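Local coordinates for septation protein imp2 (PDB 5C1F), which binds membrane phospholipids through its F-BAR domain, links the membrane to the cytoskeleton, is required for normal septation and takes part in disassembly of the medial ring, at residues A[105-108]-A[109-113]; A[24-27]-A[28-32]; A[216-219]-A[220-224]; A[95-98]-A[99-103]; A[205-208]-A[209-213]. All coordinates share one frame; numbering follows the deposited sequence. Where two conformers were deposited one is given.

Contact 1: residues A[105-108]-A[109-113]; sequences TRYA and ASLKD
Y107 and L111 meet one helical turn apart on helix 69-155, a long alpha-helix of the F-BAR helical bundle. Carbon CE2 of the Y107 ring lies 4.3 Å from CD2 of L111, a loose apolar touch in which the methyl comes up obliquely to the ring. Four residues apart, the two leave the same side of the helix; with CG anti to N in both (chi1 -178° in Y107), the ring and the methyls stay near each other. That side faces the rest of the bundle: the Y107 ring stacks with F221 of helix 162-252, and L111 packs on V30 of helix 18-59. An aromatic ring and a branched aliphatic therefore suit these two places. A108, with only a methyl, fits close beside N34. Regular i to i+4 bonds hold the turn; in the shortest, L111 N donates to Y107 O at 2.8 Å, with an N-H...O angle of 158°.

Contact 2: residues A[24-27]-A[28-32]; sequences LSRF and SDVKH
The guanidinium of R26 has V30 over one face: methyl CG2 sits 3.9 Å above the plane, displaced toward the rim, and also lies 4.0 Å from R26 CG. The two side chains cross at about a right angle. R26 reaches this position as an extended chain whose CG points away from the backbone N (chi1 173°), and its NH2 goes on to form a salt bridge with E215 of helix 162-252. The F27 ring, buried against L111 and K115 of helix 69-155, has L24 O at its edge, in the ring plane. In the backbone, V30 N bonds R26 O almost straight, at 2.9 Å and 170°. On the outer side, S28 OG takes the crowded position between backbone N and carbonyl carbon (chi1 63°), from which it donates to S25 O at 2.7 Å; S28 N adds only a weak bond to the same oxygen. A serine can thus pay for its hydroxyl within its own turn. D29 and R26 also pack on L66 and F263 of the second subunit. Hydrophobic V30 and F27 inward, polar S28 and K31 outward: this is the amphipathic pattern of a helix in an F-BAR dimer.

Contact 3: residues A[216-219]-A[220-224]; sequences EERR and HFLKS
R218 lays its guanidinium end beside L222, with NH1 3.5 Å from methyl CD1, the two side chains meeting at a slant. A bend at chi3 (73°) turns the arginine's end back from its extended course. Its NH2 lies 3.4 Å above the plane of the R219 guanidinium, toward the rim; E215 OE2 pairs with both R218 NH2 and R219 NE, which probably eases the closeness of the two cations. This part of helix 162-252 belongs to the F-BAR dimer interface: R218 NH1 forms a salt bridge with E67 of the second subunit, R219 NH1 with D259 of the second subunit, and K223 NZ bonds C254 O of the second subunit. Arginine suits such places, since several N-H groups let one side chain serve both subunits. L222 packs on L37 and F104 of its own chain and on E67 of the second subunit. H220 CD2 comes within 3.1 Å of E216 O. R218 O lies at the edge of the F221 ring, 4.0 Å from CD2.

Contact 4: residues A[95-98]-A[99-103]; sequences LLQD and DVENA
D99 lies alongside L95, both side chains pointing the same way, with D99 OD2 3.5 Å from L95 CD2; D99 N makes an ordinary i to i+4 bond to L95 O. An alanine at D99 would remove the carboxylate and would probably leave L95 CD2 without the oxygen that lies against it. V100 lies in a pi-type turn spanning 96-101, and its N makes only a weak bond to L96 O. Its branched side chain suits the buried side: CG2 is 4.1 Å from L96 CD2, and the side chain packs on Y41 of helix 18-59 and V225 of helix 162-252. E101 N then reaches five residues back to L96 O, at 2.9 Å and nearly straight (174°). The E101 chain is extended (chi1 170°) and runs beside Q97, the carboxylate and amide planes 77° apart and OE1 3.3 Å from Q97 CG. A water lies 2.8 Å from E101 OE1 and takes a weak bond from Q97 NE2, while E101 OE2 bonds H42 of helix 18-59. N102 N repeats the wider step by bonding Q97 O at 2.8 Å. The buried carboxylate of E101 is thus supplied with polar partners, which probably offsets much of the cost of burying it.

Contact 5: residues A[205-208]-A[209-213]; sequences RSTC and DKLQD
R205 swings CG away from its backbone N (chi1 150°) and runs extended toward D209, whose own CG sits beside its backbone N (chi1 -80°). The carboxylate oxygen OD2 stands 3.8 Å above one face of the guanidinium, toward the rim, and the two planes are 82° apart. The resulting salt bridge, 3.9 Å from R205 NH1 to D209 OD2, is long and rests on charge alone, since no N-H points at the oxygen. Each group has a firmer partner in the second subunit: D209 OD1 forms a salt bridge with R301 of that chain, and R205 NH1 bonds its Q300 O. A leucine in place of D209 would probably deprive R301 of one anionic mate and leave the face of the R205 guanidinium without its nearby carboxylate. On another side of the turn T207 and L211 run side by side, T207 CG2 lying 3.8 Å from L211 CD1, and face I118 of helix 69-155. Threonine suits this buried place because its OG1 is satisfied by E203 O within the helix, leaving the methyl to pack. Such a division, apolar toward the bundle and charged toward the partner chain, fits an alpha-helix at the F-BAR dimer interface.

How the contacts relate
From the N terminus, contact 2 comes first, on helix 18-59, followed by contacts 4 and 1 on helix 69-155 and contacts 5 and 3 on helix 162-252. Each lies within a single helix, so none closes a loop; they stand in series, and none nests in or crosses another. In space they meet across the three-helix core. Contacts 1, 2 and 3 meet one another, Y107 OH approaching both V30 CG1 and R218 CB, and V30 also packing on R218. F27 of contact 2 reaches L211 of contact 5, and F221 of contact 3 touches A103 of contact 4. Contacts 4 and 5 lie farthest apart, centres about 29 Å. Contacts 2, 3 and 5 also touch the second subunit.

Contact 1: residues A[105-108]-A[109-113]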
loop_
_atom_site.group_PDB
_atom_site.type_symbol
_atom_site.label_atom_id
_atom_site.label_comp_id
_atom_site.label_asym_id
_atom_site.label_seq_id
_atom_site.Cartn_x
_atom_site.Cartn_y
_atom_site.Cartn_z
ATOM N N THR A 105 -4.799 -17.244 -14.998
ATOM C CA THR A 105 -5.576 -18.433 -14.663
ATOM C C THR A 105 -6.476 -18.837 -15.826
ATOM O O THR A 105 -6.550 -20.012 -16.185
ATOM C CB THR A 105 -6.439 -18.214 -13.406
ATOM O OG1 THR A 105 -5.594 -17.914 -12.289
ATOM C CG2 THR A 105 -7.258 -19.459 -13.096
ATOM N N ARG A 106 -7.147 -17.848 -16.413
ATOM C CA ARG A 106 -8.027 -18.079 -17.552
ATOM C C ARG A 106 -7.228 -18.499 -18.784
ATOM O O ARG A 106 -7.721 -19.241 -19.630
ATOM C CB ARG A 106 -8.863 -16.826 -17.852
ATOM C CG ARG A 106 -9.854 -16.463 -16.743
ATOM C CD ARG A 106 -10.768 -15.294 -17.121
ATOM N NE ARG A 106 -10.035 -14.046 -17.331
ATOM C CZ ARG A 106 -9.896 -13.087 -16.417
ATOM N NH1 ARG A 106 -9.212 -11.991 -16.711
ATOM N NH2 ARG A 106 -10.442 -13.219 -15.215
ATOM N N TYR A 107 -5.988 -18.029 -18.875
ATOM C CA TYR A 107 -5.103 -18.404 -19.969
ATOM C C TYR A 107 -4.688 -19.868 -19.845
ATOM O O TYR A 107 -4.679 -20.602 -20.832
ATOM C CB TYR A 107 -3.859 -17.513 -20.009
ATOM C CG TYR A 107 -2.950 -17.843 -21.171
ATOM C CD1 TYR A 107 -3.131 -17.242 -22.407
ATOM C CD2 TYR A 107 -1.928 -18.778 -21.040
ATOM C CE1 TYR A 107 -2.313 -17.550 -23.478
ATOM C CE2 TYR A 107 -1.107 -19.095 -22.105
ATOM C CZ TYR A 107 -1.303 -18.477 -23.322
ATOM O OH TYR A 107 -0.490 -18.786 -24.387
ATOM N N ALA A 108 -4.344 -20.285 -18.630
ATOM C CA ALA A 108 -3.929 -21.661 -18.386
ATOM C C ALA A 108 -5.068 -22.635 -18.661
ATOM O O ALA A 108 -4.836 -23.774 -19.060
ATOM C CB ALA A 108 -3.431 -21.821 -16.960
ATOM N N ALA A 109 -6.298 -22.180 -18.443
ATOM C CA ALA A 109 -7.471 -23.004 -18.702
ATOM C C ALA A 109 -7.741 -23.092 -20.199
ATOM O O ALA A 109 -8.110 -24.148 -20.717
ATOM C CB ALA A 109 -8.684 -22.448 -17.974
ATOM N N SER A 110 -7.554 -21.974 -20.891
ATOM C CA SER A 110 -7.753 -21.929 -22.331
ATOM C C SER A 110 -6.675 -22.731 -23.055
ATOM O O SER A 110 -6.962 -23.440 -24.018
ATOM C CB SER A 110 -7.757 -20.482 -22.825
ATOM O OG SER A 110 -7.915 -20.426 -24.233
ATOM N N LEU A 111 -5.438 -22.617 -22.578
ATOM C CA LEU A 111 -4.306 -23.317 -23.177
ATOM C C LEU A 111 -4.480 -24.827 -23.087
ATOM O O LEU A 111 -4.116 -25.561 -24.006
ATOM C CB LEU A 111 -2.997 -22.905 -22.500
ATOM C CG LEU A 111 -1.726 -23.520 -23.087
ATOM C CD1 LEU A 111 -1.447 -22.942 -24.467
ATOM C CD2 LEU A 111 -0.542 -23.312 -22.158
ATOM N N LYS A 112 -5.039 -25.283 -21.971
ATOM C CA LYS A 112 -5.293 -26.702 -21.763
ATOM C C LYS A 112 -6.247 -27.246 -22.823
ATOM O O LYS A 112 -6.046 -28.345 -23.337
ATOM C CB LYS A 112 -5.861 -26.944 -20.363
ATOM C CG LYS A 112 -6.065 -28.410 -20.015
ATOM C CD LYS A 112 -6.779 -28.560 -18.680
ATOM C CE LYS A 112 -6.960 -30.024 -18.314
ATOM N NZ LYS A 112 -5.654 -30.704 -18.080
ATOM N N ASP A 113 -7.279 -26.472 -23.153
ATOM C CA ASP A 113 -8.226 -26.873 -24.192
ATOM C C ASP A 113 -7.584 -26.817 -25.573
ATOM O O ASP A 113 -7.800 -27.702 -26.400
ATOM C CB ASP A 113 -9.476 -25.990 -24.168
ATOM C CG ASP A 113 -10.351 -26.250 -22.960
ATOM O OD1 ASP A 113 -10.243 -27.349 -22.375
ATOM O OD2 ASP A 113 -11.150 -25.360 -22.597
#

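Contact 2: residues A[24-27]-A[28-32]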
loop_
_atom_site.group_PDB
_atom_site.type_symbol
_atom_site.label_atom_id
_atom_site.label_comp_id
_atom_site.label_asym_id
_atom_site.label_seq_id
_atom_site.Cartn_x
_atom_site.Cartn_y
_atom_site.Cartn_z
ATOM N N LEU A 24 5.512 -29.642 -29.332
ATOM C CA LEU A 24 4.558 -30.258 -28.417
ATOM C C LEU A 24 5.018 -30.088 -26.975
ATOM O O LEU A 24 4.227 -29.742 -26.097
ATOM C CB LEU A 24 4.362 -31.739 -28.746
ATOM C CG LEU A 24 3.127 -32.046 -29.599
ATOM C CD1 LEU A 24 3.186 -31.312 -30.934
ATOM C CD2 LEU A 24 2.971 -33.544 -29.809
ATOM N N SER A 25 6.306 -30.319 -26.744
ATOM C CA SER A 25 6.881 -30.201 -25.409
ATOM C C SER A 25 6.915 -28.753 -24.921
ATOM O O SER A 25 7.027 -28.502 -23.723
ATOM C CB SER A 25 8.291 -30.790 -25.389
ATOM O OG SER A 25 9.112 -30.164 -26.359
ATOM N N ARG A 26 6.820 -27.803 -25.847
ATOM C CA ARG A 26 6.860 -26.390 -25.485
ATOM C C ARG A 26 5.635 -25.987 -24.662
ATOM O O ARG A 26 5.697 -25.050 -23.866
ATOM C CB ARG A 26 6.969 -25.514 -26.738
ATOM C CG ARG A 26 6.836 -24.024 -26.445
ATOM C CD ARG A 26 7.287 -23.141 -27.592
ATOM N NE ARG A 26 7.006 -21.734 -27.307
ATOM C CZ ARG A 26 7.736 -20.971 -26.498
ATOM N NH1 ARG A 26 8.801 -21.472 -25.887
ATOM N NH2 ARG A 26 7.400 -19.704 -26.297
ATOM N N PHE A 27 4.533 -26.707 -24.847
ATOM C CA PHE A 27 3.305 -26.438 -24.102
ATOM C C PHE A 27 3.537 -26.388 -22.594
ATOM O O PHE A 27 2.917 -25.590 -21.892
ATOM C CB PHE A 27 2.242 -27.489 -24.425
ATOM C CG PHE A 27 1.430 -27.170 -25.645
ATOM C CD1 PHE A 27 0.444 -26.196 -25.599
ATOM C CD2 PHE A 27 1.649 -27.839 -26.839
ATOM C CE1 PHE A 27 -0.308 -25.894 -26.720
ATOM C CE2 PHE A 27 0.900 -27.541 -27.964
ATOM C CZ PHE A 27 -0.080 -26.567 -27.903
ATOM N N SER A 28 4.438 -27.233 -22.105
ATOM C CA SER A 28 4.750 -27.282 -20.681
ATOM C C SER A 28 5.613 -26.097 -20.246
ATOM O O SER A 28 5.565 -25.680 -19.089
ATOM C CB SER A 28 5.454 -28.595 -20.335
ATOM O OG SER A 28 6.696 -28.694 -21.007
ATOM N N ASP A 29 6.405 -25.564 -21.173
ATOM C CA ASP A 29 7.244 -24.402 -20.890
ATOM C C ASP A 29 6.392 -23.142 -20.816
ATOM O O ASP A 29 6.583 -22.297 -19.941
ATOM C CB ASP A 29 8.330 -24.239 -21.956
ATOM C CG ASP A 29 9.321 -25.384 -21.959
ATOM O OD1 ASP A 29 9.480 -26.037 -20.905
ATOM O OD2 ASP A 29 9.944 -25.625 -23.014
ATOM N N VAL A 30 5.455 -23.029 -21.752
ATOM C CA VAL A 30 4.482 -21.947 -21.762
ATOM C C VAL A 30 3.675 -21.940 -20.466
ATOM O O VAL A 30 3.433 -20.885 -19.876
ATOM C CB VAL A 30 3.531 -22.071 -22.974
ATOM C CG1 VAL A 30 2.336 -21.148 -22.825
ATOM C CG2 VAL A 30 4.279 -21.786 -24.268
ATOM N N LYS A 31 3.276 -23.128 -20.022
ATOM C CA LYS A 31 2.498 -23.268 -18.794
ATOM C C LYS A 31 3.307 -22.841 -17.572
ATOM O O LYS A 31 2.784 -22.196 -16.662
ATOM C CB LYS A 31 2.018 -24.713 -18.633
ATOM C CG LYS A 31 1.268 -24.970 -17.336
ATOM C CD LYS A 31 0.808 -26.413 -17.219
ATOM C CE LYS A 31 0.110 -26.641 -15.886
ATOM N NZ LYS A 31 -0.341 -28.046 -15.708
ATOM N N HIS A 32 4.585 -23.209 -17.568
ATOM C CA HIS A 32 5.508 -22.862 -16.492
ATOM C C HIS A 32 5.686 -21.349 -16.368
ATOM O O HIS A 32 5.563 -20.787 -15.279
ATOM C CB HIS A 32 6.863 -23.535 -16.732
ATOM C CG HIS A 32 7.823 -23.398 -15.596
ATOM N ND1 HIS A 32 7.641 -24.035 -14.382
ATOM C CD2 HIS A 32 8.982 -22.711 -15.482
ATOM C CE1 HIS A 32 8.639 -23.740 -13.578
ATOM N NE2 HIS A 32 9.473 -22.935 -14.220
#

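Contact 3: residues A[216-219]-A[220-224]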
loop_
_atom_site.group_PDB
_atom_site.type_symbol
_atom_site.label_atom_id
_atom_site.label_comp_id
_atom_site.label_asym_id
_atom_site.label_seq_id
_atom_site.Cartn_x
_atom_site.Cartn_y
_atom_site.Cartn_z
ATOM N N GLU A 216 2.185 -16.360 -30.900
ATOM C CA GLU A 216 2.007 -14.936 -31.158
ATOM C C GLU A 216 0.975 -14.315 -30.216
ATOM O O GLU A 216 1.158 -13.197 -29.740
ATOM C CB GLU A 216 1.601 -14.707 -32.613
ATOM C CG GLU A 216 2.699 -15.025 -33.608
ATOM C CD GLU A 216 2.232 -14.922 -35.043
ATOM O OE1 GLU A 216 1.032 -14.654 -35.263
ATOM O OE2 GLU A 216 3.068 -15.109 -35.951
ATOM N N GLU A 217 -0.104 -15.043 -29.946
ATOM C CA GLU A 217 -1.124 -14.564 -29.020
ATOM C C GLU A 217 -0.599 -14.551 -27.590
ATOM O O GLU A 217 -0.960 -13.682 -26.795
ATOM C CB GLU A 217 -2.380 -15.428 -29.104
ATOM C CG GLU A 217 -3.102 -15.353 -30.433
ATOM C CD GLU A 217 -4.129 -16.453 -30.588
ATOM O OE1 GLU A 217 -4.498 -17.071 -29.565
ATOM O OE2 GLU A 217 -4.561 -16.706 -31.734
ATOM N N ARG A 218 0.248 -15.526 -27.270
ATOM C CA ARG A 218 0.817 -15.641 -25.932
ATOM C C ARG A 218 1.602 -14.393 -25.564
ATOM O O ARG A 218 1.487 -13.880 -24.452
ATOM C CB ARG A 218 1.723 -16.868 -25.834
ATOM C CG ARG A 218 2.309 -17.098 -24.455
ATOM C CD ARG A 218 3.379 -18.178 -24.480
ATOM N NE ARG A 218 4.610 -17.715 -25.114
ATOM C CZ ARG A 218 5.610 -17.126 -24.462
ATOM N NH1 ARG A 218 5.524 -16.929 -23.152
ATOM N NH2 ARG A 218 6.693 -16.737 -25.117
ATOM N N ARG A 219 2.395 -13.905 -26.511
ATOM C CA ARG A 219 3.248 -12.754 -26.266
ATOM C C ARG A 219 2.437 -11.465 -26.199
ATOM O O ARG A 219 2.741 -10.579 -25.399
ATOM C CB ARG A 219 4.334 -12.663 -27.340
ATOM C CG ARG A 219 5.281 -13.855 -27.313
ATOM C CD ARG A 219 6.475 -13.676 -28.231
ATOM N NE ARG A 219 7.396 -14.804 -28.112
ATOM C CZ ARG A 219 8.508 -14.795 -27.386
ATOM N NH1 ARG A 219 8.859 -13.704 -26.716
ATOM N NH2 ARG A 219 9.276 -15.875 -27.335
ATOM N N HIS A 220 1.406 -11.362 -27.031
ATOM C CA HIS A 220 0.494 -10.226 -26.950
ATOM C C HIS A 220 -0.242 -10.246 -25.616
ATOM O O HIS A 220 -0.439 -9.203 -24.991
ATOM C CB HIS A 220 -0.505 -10.237 -28.105
ATOM C CG HIS A 220 0.059 -9.738 -29.400
ATOM N ND1 HIS A 220 0.407 -8.421 -29.600
ATOM C CD2 HIS A 220 0.322 -10.380 -30.564
ATOM C CE1 HIS A 220 0.868 -8.271 -30.831
ATOM N NE2 HIS A 220 0.827 -9.444 -31.435
ATOM N N PHE A 221 -0.640 -11.439 -25.185
ATOM C CA PHE A 221 -1.344 -11.594 -23.919
ATOM C C PHE A 221 -0.495 -11.107 -22.746
ATOM O O PHE A 221 -0.950 -10.305 -21.931
ATOM C CB PHE A 221 -1.750 -13.053 -23.701
ATOM C CG PHE A 221 -2.116 -13.368 -22.279
ATOM C CD1 PHE A 221 -3.339 -12.972 -21.759
ATOM C CD2 PHE A 221 -1.232 -14.050 -21.456
ATOM C CE1 PHE A 221 -3.674 -13.254 -20.445
ATOM C CE2 PHE A 221 -1.560 -14.333 -20.141
ATOM C CZ PHE A 221 -2.782 -13.934 -19.635
ATOM N N LEU A 222 0.740 -11.591 -22.670
ATOM C CA LEU A 222 1.628 -11.246 -21.564
ATOM C C LEU A 222 1.928 -9.749 -21.514
ATOM O O LEU A 222 1.984 -9.164 -20.433
ATOM C CB LEU A 222 2.930 -12.049 -21.657
ATOM C CG LEU A 222 2.771 -13.534 -21.318
ATOM C CD1 LEU A 222 4.090 -14.287 -21.437
ATOM C CD2 LEU A 222 2.184 -13.698 -19.924
ATOM N N LYS A 223 2.108 -9.133 -22.679
ATOM C CA LYS A 223 2.322 -7.688 -22.751
ATOM C C LYS A 223 1.110 -6.900 -22.246
ATOM O O LYS A 223 1.257 -5.951 -21.475
ATOM C CB LYS A 223 2.649 -7.263 -24.186
ATOM C CG LYS A 223 4.053 -7.627 -24.649
ATOM C CD LYS A 223 4.292 -7.160 -26.081
ATOM C CE LYS A 223 4.042 -5.666 -26.221
ATOM N NZ LYS A 223 4.117 -5.212 -27.640
ATOM N N SER A 224 -0.083 -7.295 -22.682
ATOM C CA SER A 224 -1.306 -6.578 -22.324
ATOM C C SER A 224 -1.598 -6.660 -20.827
ATOM O O SER A 224 -2.050 -5.687 -20.227
ATOM C CB SER A 224 -2.503 -7.119 -23.115
ATOM O OG SER A 224 -2.802 -8.454 -22.743
#

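Contact 4: residues A[95-98]-A[99-103]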
loop_
_atom_site.group_PDB
_atom_site.type_symbol
_atom_site.label_atom_id
_atom_site.label_comp_id
_atom_site.label_asym_id
_atom_site.label_seq_id
_atom_site.Cartn_x
_atom_site.Cartn_y
_atom_site.Cartn_z
ATOM N N LEU A 95 -9.089 -5.556 -8.620
ATOM C CA LEU A 95 -8.811 -5.567 -10.051
ATOM C C LEU A 95 -7.488 -6.277 -10.350
ATOM O O LEU A 95 -7.349 -6.936 -11.384
ATOM C CB LEU A 95 -8.793 -4.140 -10.606
ATOM C CG LEU A 95 -10.131 -3.389 -10.543
ATOM C CD1 LEU A 95 -9.959 -1.918 -10.906
ATOM C CD2 LEU A 95 -11.167 -4.047 -11.445
ATOM N N LEU A 96 -6.521 -6.150 -9.445
ATOM C CA LEU A 96 -5.255 -6.863 -9.595
ATOM C C LEU A 96 -5.497 -8.368 -9.588
ATOM O O LEU A 96 -4.809 -9.123 -10.278
ATOM C CB LEU A 96 -4.273 -6.481 -8.485
ATOM C CG LEU A 96 -3.560 -5.132 -8.601
ATOM C CD1 LEU A 96 -2.665 -4.887 -7.392
ATOM C CD2 LEU A 96 -2.754 -5.048 -9.890
ATOM N N GLN A 97 -6.482 -8.801 -8.810
ATOM C CA GLN A 97 -6.826 -10.214 -8.751
ATOM C C GLN A 97 -7.615 -10.647 -9.979
ATOM O O GLN A 97 -7.283 -11.646 -10.609
ATOM C CB GLN A 97 -7.610 -10.523 -7.473
ATOM C CG GLN A 97 -6.706 -10.825 -6.290
ATOM C CD GLN A 97 -7.361 -10.572 -4.946
ATOM O OE1 GLN A 97 -8.557 -10.286 -4.866
ATOM N NE2 GLN A 97 -6.575 -10.675 -3.877
ATOM N N ASP A 98 -8.644 -9.882 -10.330
ATOM C CA ASP A 98 -9.550 -10.271 -11.407
ATOM C C ASP A 98 -8.985 -10.036 -12.805
ATOM O O ASP A 98 -9.104 -10.899 -13.674
ATOM C CB ASP A 98 -10.882 -9.531 -11.263
ATOM C CG ASP A 98 -11.595 -9.866 -9.970
ATOM O OD1 ASP A 98 -11.396 -10.989 -9.460
ATOM O OD2 ASP A 98 -12.345 -9.008 -9.458
ATOM N N ASP A 99 -8.370 -8.878 -13.027
ATOM C CA ASP A 99 -7.921 -8.508 -14.369
ATOM C C ASP A 99 -6.466 -8.872 -14.648
ATOM O O ASP A 99 -6.058 -8.963 -15.806
ATOM C CB ASP A 99 -8.117 -7.011 -14.605
ATOM C CG ASP A 99 -9.572 -6.598 -14.536
ATOM O OD1 ASP A 99 -10.449 -7.480 -14.643
ATOM O OD2 ASP A 99 -9.834 -5.388 -14.379
ATOM N N VAL A 100 -5.677 -9.073 -13.600
ATOM C CA VAL A 100 -4.273 -9.410 -13.800
ATOM C C VAL A 100 -4.003 -10.868 -13.431
ATOM O O VAL A 100 -3.773 -11.693 -14.312
ATOM C CB VAL A 100 -3.350 -8.471 -13.000
ATOM C CG1 VAL A 100 -1.894 -8.759 -13.317
ATOM C CG2 VAL A 100 -3.675 -7.024 -13.324
ATOM N N GLU A 101 -4.047 -11.186 -12.140
ATOM C CA GLU A 101 -3.815 -12.555 -11.678
ATOM C C GLU A 101 -4.701 -13.588 -12.376
ATOM O O GLU A 101 -4.201 -14.558 -12.947
ATOM C CB GLU A 101 -4.033 -12.657 -10.170
ATOM C CG GLU A 101 -4.053 -14.091 -9.651
ATOM C CD GLU A 101 -4.472 -14.180 -8.195
ATOM O OE1 GLU A 101 -4.687 -13.122 -7.565
ATOM O OE2 GLU A 101 -4.588 -15.310 -7.678
ATOM N N ASN A 102 -6.013 -13.377 -12.329
ATOM C CA ASN A 102 -6.954 -14.335 -12.904
ATOM C C ASN A 102 -6.864 -14.428 -14.424
ATOM O O ASN A 102 -7.347 -15.388 -15.017
ATOM C CB ASN A 102 -8.386 -13.988 -12.494
ATOM C CG ASN A 102 -8.655 -14.267 -11.027
ATOM O OD1 ASN A 102 -7.925 -15.026 -10.384
ATOM N ND2 ASN A 102 -9.706 -13.657 -10.490
ATOM N N ALA A 103 -6.248 -13.428 -15.049
ATOM C CA ALA A 103 -6.043 -13.456 -16.493
ATOM C C ALA A 103 -5.098 -14.593 -16.862
ATOM O O ALA A 103 -5.290 -15.266 -17.874
ATOM C CB ALA A 103 -5.501 -12.123 -16.990
HETATM O O HOH W 1 -4.688 -12.871 -4.748
#

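Contact 5: residues A[205-208]-A[209-213]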
loop_
_atom_site.group_PDB
_atom_site.type_symbol
_atom_site.label_atom_id
_atom_site.label_comp_id
_atom_site.label_asym_id
_atom_site.label_seq_id
_atom_site.Cartn_x
_atom_site.Cartn_y
_atom_site.Cartn_z
ATOM N N ARG A 205 1.785 -28.965 -41.230
ATOM C CA ARG A 205 1.755 -27.582 -41.694
ATOM C C ARG A 205 0.605 -26.832 -41.036
ATOM O O ARG A 205 0.785 -25.734 -40.515
ATOM C CB ARG A 205 1.616 -27.515 -43.217
ATOM C CG ARG A 205 0.882 -26.270 -43.698
ATOM C CD ARG A 205 0.776 -26.219 -45.211
ATOM N NE ARG A 205 -0.190 -25.219 -45.656
ATOM C CZ ARG A 205 0.012 -23.905 -45.615
ATOM N NH1 ARG A 205 1.149 -23.417 -45.136
ATOM N NH2 ARG A 205 -0.927 -23.076 -46.047
ATOM N N SER A 206 -0.577 -27.439 -41.065
ATOM C CA SER A 206 -1.767 -26.852 -40.466
ATOM C C SER A 206 -1.575 -26.664 -38.966
ATOM O O SER A 206 -1.958 -25.638 -38.403
ATOM C CB SER A 206 -2.990 -27.732 -40.743
ATOM O OG SER A 206 -4.137 -27.239 -40.076
ATOM N N THR A 207 -0.968 -27.660 -38.330
ATOM C CA THR A 207 -0.698 -27.615 -36.897
ATOM C C THR A 207 0.316 -26.525 -36.562
ATOM O O THR A 207 0.175 -25.823 -35.563
ATOM C CB THR A 207 -0.179 -28.974 -36.380
ATOM O OG1 THR A 207 -1.129 -30.000 -36.694
ATOM C CG2 THR A 207 0.030 -28.932 -34.875
ATOM N N CYS A 208 1.339 -26.388 -37.402
ATOM C CA CYS A 208 2.365 -25.370 -37.192
ATOM C C CYS A 208 1.776 -23.964 -37.247
ATOM O O CYS A 208 2.175 -23.087 -36.479
ATOM C CB CYS A 208 3.483 -25.509 -38.225
ATOM S SG CYS A 208 4.645 -26.849 -37.881
ATOM N N ASP A 209 0.829 -23.754 -38.157
ATOM C CA ASP A 209 0.140 -22.472 -38.251
ATOM C C ASP A 209 -0.596 -22.166 -36.950
ATOM O O ASP A 209 -0.497 -21.063 -36.417
ATOM C CB ASP A 209 -0.839 -22.459 -39.431
ATOM C CG ASP A 209 -0.150 -22.208 -40.762
ATOM O OD1 ASP A 209 0.912 -21.549 -40.772
ATOM O OD2 ASP A 209 -0.674 -22.665 -41.800
ATOM N N LYS A 210 -1.323 -23.156 -36.441
ATOM C CA LYS A 210 -2.065 -23.007 -35.194
ATOM C C LYS A 210 -1.133 -22.820 -34.003
ATOM O O LYS A 210 -1.438 -22.061 -33.082
ATOM C CB LYS A 210 -2.971 -24.218 -34.960
ATOM C CG LYS A 210 -4.096 -24.348 -35.969
ATOM C CD LYS A 210 -4.986 -25.538 -35.657
ATOM C CE LYS A 210 -6.083 -25.686 -36.696
ATOM N NZ LYS A 210 -6.852 -26.948 -36.513
ATOM N N LEU A 211 0.001 -23.514 -34.025
ATOM C CA LEU A 211 0.982 -23.400 -32.951
ATOM C C LEU A 211 1.661 -22.039 -32.978
ATOM O O LEU A 211 2.020 -21.497 -31.934
ATOM C CB LEU A 211 2.022 -24.516 -33.050
ATOM C CG LEU A 211 1.506 -25.900 -32.651
ATOM C CD1 LEU A 211 2.570 -26.963 -32.857
ATOM C CD2 LEU A 211 1.033 -25.888 -31.207
ATOM N N GLN A 212 1.830 -21.482 -34.173
ATOM C CA GLN A 212 2.403 -20.147 -34.305
ATOM C C GLN A 212 1.408 -19.091 -33.836
ATOM O O GLN A 212 1.795 -18.083 -33.248
ATOM C CB GLN A 212 2.826 -19.871 -35.747
ATOM C CG GLN A 212 3.485 -18.513 -35.935
ATOM C CD GLN A 212 4.037 -18.325 -37.331
ATOM O OE1 GLN A 212 4.149 -19.280 -38.099
ATOM N NE2 GLN A 212 4.385 -17.088 -37.670
ATOM N N ASP A 213 0.127 -19.328 -34.098
ATOM C CA ASP A 213 -0.918 -18.434 -33.614
ATOM C C ASP A 213 -0.865 -18.355 -32.096
ATOM O O ASP A 213 -0.876 -17.270 -31.524
ATOM C CB ASP A 213 -2.302 -18.902 -34.070
ATOM C CG ASP A 213 -2.542 -18.666 -35.547
ATOM O OD1 ASP A 213 -1.774 -17.894 -36.157
ATOM O OD2 ASP A 213 -3.504 -19.244 -36.097
#